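Local coordinates for protein serine protease inhibitor (PDB 3STO) that probably inhibits serine-type endopeptidases as a member of the serpin family in the blood fluke Schistosoma haematobium, at residues R132-I137 / L145-F150. Sequence-based numbering, arbitrary orientation.
Sequences RFNESI and LKQVDF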
ATOM      1  N   ARG A 132      -9.618  23.573  16.144  1.00 43.60           N
ATOM      2  CA  ARG A 132      -9.671  23.583  14.679  1.00 46.72           C
ATOM      3  C   ARG A 132      -9.134  22.269  14.085  1.00 58.72           C
ATOM      4  O   ARG A 132      -9.608  21.796  13.045  1.00 56.80           O
ATOM      5  CB  ARG A 132      -8.888  24.760  14.110  1.00 35.81           C
ATOM      6  CG  ARG A 132      -9.046  26.059  14.904  1.00 64.73           C
ATOM      7  N   PHE A 133      -8.141  21.686  14.750  1.00 41.35           N
ATOM      8  CA  PHE A 133      -7.543  20.451  14.279  1.00 52.63           C
ATOM      9  C   PHE A 133      -8.517  19.314  14.518  1.00 53.45           C
ATOM     10  O   PHE A 133      -8.861  18.566  13.586  1.00 40.81           O
ATOM     11  CB  PHE A 133      -6.238  20.162  15.025  1.00 43.34           C
ATOM     12  CG  PHE A 133      -5.589  18.868  14.633  1.00 27.17           C
ATOM     13  CD1 PHE A 133      -5.003  18.722  13.375  1.00 24.39           C
ATOM     14  CD2 PHE A 133      -5.552  17.803  15.524  1.00 31.91           C
ATOM     15  CE1 PHE A 133      -4.394  17.541  13.002  1.00 29.05           C
ATOM     16  CE2 PHE A 133      -4.938  16.594  15.164  1.00 41.04           C
ATOM     17  CZ  PHE A 133      -4.353  16.462  13.898  1.00 32.90           C
ATOM     18  N   ASN A 134      -8.937  19.197  15.776  1.00 36.53           N
ATOM     19  CA  ASN A 134      -9.898  18.199  16.200  1.00 46.21           C
ATOM     20  C   ASN A 134     -11.115  18.147  15.282  1.00 54.24           C
ATOM     21  O   ASN A 134     -11.629  17.074  14.967  1.00 52.30           O
ATOM     22  CB  ASN A 134     -10.353  18.512  17.610  1.00 50.46           C
ATOM     23  CG  ASN A 134     -10.803  17.297  18.342  1.00 65.42           C
ATOM     24  OD1 ASN A 134     -10.062  16.741  19.157  1.00 68.51           O
ATOM     25  ND2 ASN A 134     -12.022  16.854  18.052  1.00 69.18           N
ATOM     26  N   GLU A 135     -11.567  19.318  14.855  1.00 45.62           N
ATOM     27  CA  GLU A 135     -12.708  19.408  13.968  1.00 53.74           C
ATOM     28  C   GLU A 135     -12.335  18.997  12.550  1.00 49.85           C
ATOM     29  O   GLU A 135     -13.076  18.255  11.922  1.00 52.79           O
ATOM     30  CB  GLU A 135     -13.321  20.815  14.002  1.00 55.31           C
ATOM     31  N   SER A 136     -11.195  19.473  12.049  1.00 50.68           N
ATOM     32  CA  SER A 136     -10.686  19.053  10.730  1.00 51.67           C
ATOM     33  C   SER A 136     -10.556  17.511  10.574  1.00 55.82           C
ATOM     34  O   SER A 136     -10.941  16.940   9.535  1.00 44.26           O
ATOM     35  CB  SER A 136      -9.349  19.750  10.425  1.00 52.62           C
ATOM     36  OG  SER A 136      -9.163  19.953   9.025  1.00 43.63           O
ATOM     37  N   ILE A 137     -10.031  16.843  11.605  1.00 44.51           N
ATOM     38  CA  ILE A 137      -9.916  15.379  11.595  1.00 48.58           C
ATOM     39  C   ILE A 137     -11.266  14.661  11.730  1.00 52.71           C
ATOM     40  O   ILE A 137     -11.462  13.583  11.157  1.00 55.73           O
ATOM     41  CB  ILE A 137      -8.924  14.843  12.658  1.00 34.75           C
ATOM     42  CG1 ILE A 137      -7.536  15.461  12.452  1.00 38.48           C
ATOM     43  CG2 ILE A 137      -8.823  13.313  12.590  1.00 33.15           C
ATOM     44  CD1 ILE A 137      -7.018  15.343  11.028  1.00 43.42           C
ATOM     45  N   LEU A 145      -8.678  10.762  15.153  1.00 35.33           N
ATOM     46  CA  LEU A 145      -7.807  11.184  16.229  1.00 34.58           C
ATOM     47  C   LEU A 145      -8.218  10.406  17.457  1.00 33.18           C
ATOM     48  O   LEU A 145      -9.398  10.293  17.749  1.00 48.19           O
ATOM     49  CB  LEU A 145      -7.997  12.682  16.472  1.00 36.97           C
ATOM     50  CG  LEU A 145      -6.928  13.486  17.220  1.00 41.49           C
ATOM     51  CD1 LEU A 145      -7.569  14.727  17.767  1.00 42.06           C
ATOM     52  CD2 LEU A 145      -6.293  12.730  18.349  1.00 42.36           C
ATOM     53  N   LYS A 146      -7.250   9.858  18.177  1.00 33.23           N
ATOM     54  CA  LYS A 146      -7.551   9.105  19.385  1.00 36.47           C
ATOM     55  C   LYS A 146      -6.540   9.469  20.453  1.00 37.68           C
ATOM     56  O   LYS A 146      -5.338   9.316  20.288  1.00 39.90           O
ATOM     57  CB  LYS A 146      -7.516   7.599  19.117  1.00 43.05           C
ATOM     58  CG  LYS A 146      -8.401   7.119  17.934  1.00 51.21           C
ATOM     59  CD  LYS A 146      -9.840   6.847  18.354  1.00 44.26           C
ATOM     60  N   GLN A 147      -7.025   9.978  21.564  1.00 49.09           N
ATOM     61  CA  GLN A 147      -6.113  10.298  22.634  1.00 49.17           C
ATOM     62  C   GLN A 147      -5.989   9.064  23.499  1.00 47.46           C
ATOM     63  O   GLN A 147      -6.926   8.261  23.605  1.00 48.18           O
ATOM     64  CB  GLN A 147      -6.592  11.533  23.383  1.00 47.89           C
ATOM     65  CG  GLN A 147      -7.142  12.574  22.418  1.00 52.13           C
ATOM     66  CD  GLN A 147      -7.546  13.857  23.111  1.00 70.79           C
ATOM     67  OE1 GLN A 147      -6.926  14.258  24.103  1.00 49.89           O
ATOM     68  NE2 GLN A 147      -8.595  14.508  22.596  1.00 51.21           N
ATOM     69  N   VAL A 148      -4.817   8.910  24.098  1.00 44.38           N
ATOM     70  CA  VAL A 148      -4.378   7.621  24.592  1.00 46.11           C
ATOM     71  C   VAL A 148      -3.355   7.853  25.688  1.00 44.86           C
ATOM     72  O   VAL A 148      -2.642   8.850  25.672  1.00 53.80           O
ATOM     73  CB  VAL A 148      -3.755   6.793  23.410  1.00 43.87           C
ATOM     74  CG1 VAL A 148      -2.502   6.060  23.822  1.00 43.89           C
ATOM     75  CG2 VAL A 148      -4.789   5.853  22.796  1.00 57.16           C
ATOM     76  N   ASP A 149      -3.284   6.942  26.648  1.00 48.47           N
ATOM     77  CA  ASP A 149      -2.352   7.111  27.746  1.00 56.18           C
ATOM     78  C   ASP A 149      -1.069   6.363  27.455  1.00 58.45           C
ATOM     79  O   ASP A 149      -0.954   5.178  27.785  1.00 57.88           O
ATOM     80  CB  ASP A 149      -2.967   6.619  29.064  1.00 64.45           C
ATOM     81  CG  ASP A 149      -2.011   6.762  30.250  1.00 71.67           C
ATOM     82  OD1 ASP A 149      -1.441   7.861  30.430  1.00 75.04           O
ATOM     83  OD2 ASP A 149      -1.818   5.775  30.993  1.00 68.93           O
ATOM     84  N   PHE A 150      -0.101   7.040  26.837  1.00 53.41           N
ATOM     85  CA  PHE A 150       1.177   6.379  26.501  1.00 65.40           C
ATOM     86  C   PHE A 150       2.072   6.120  27.724  1.00 63.93           C
ATOM     87  O   PHE A 150       3.180   5.596  27.590  1.00 71.30           O
ATOM     88  CB  PHE A 150       1.967   7.133  25.403  1.00 45.64           C
ATOM     89  CG  PHE A 150       1.373   7.004  24.011  1.00 54.89           C
ATOM     90  CD1 PHE A 150       1.209   5.749  23.423  1.00 41.35           C
ATOM     91  CD2 PHE A 150       1.007   8.145  23.277  1.00 48.42           C
ATOM     92  CE1 PHE A 150       0.677   5.631  22.147  1.00 38.37           C
ATOM     93  CE2 PHE A 150       0.468   8.040  21.985  1.00 31.97           C
ATOM     94  CZ  PHE A 150       0.303   6.786  21.424  1.00 45.59           C
TER
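Leu145 reaches from the strand to the helix and meets three side chains, Phe133, Asn134 and Ile137, which project from one side of helix 131-138. The apolar part is a small cluster. Leu145 CD1 lies 4.1 Å from Phe133 CE2, obliquely placed with respect to the ring. Nearer the backbone of the same leucine, CB packs 4.0 Å from Ile137 CG2, the two side chains crossing nearly at right angles; this branch methyl also sits 3.6 Å from the backbone N of Leu145, where the two backbones come nearest. Ile137 thus works in two directions: chi1 of -57° sets CG1 beside the backbone N and turns CG2 anti to it, so that CG2 faces the strand while CG1 rests 3.6 Å above one face of the Phe133 ring, toward its rim.

The polar part is slight. Asn134 OD1 stands 3.5 Å from Leu145 CD1, a van der Waals contact at the more open border of the patch, and the amide of Gln147 only skirts it, NE2 being 4.4 Å from Asn134 OD1. No hydrogen bond joins the segments, so packing alone connects them here.

Phe133 and Ile137 also touch Ile121, which extends the apolar cluster onto strand 112-124. Lys146 and Val148 tie their strand to that neighbour by backbone hydrogen bonds. Strand 112-124, helix 131-138 and parallel strand 143-148 follow one another in the chain, and the contact packs the connecting helix against the first half of the second strand, a beta-alpha-beta crossover at the edge of the main sheet of the serpin fold.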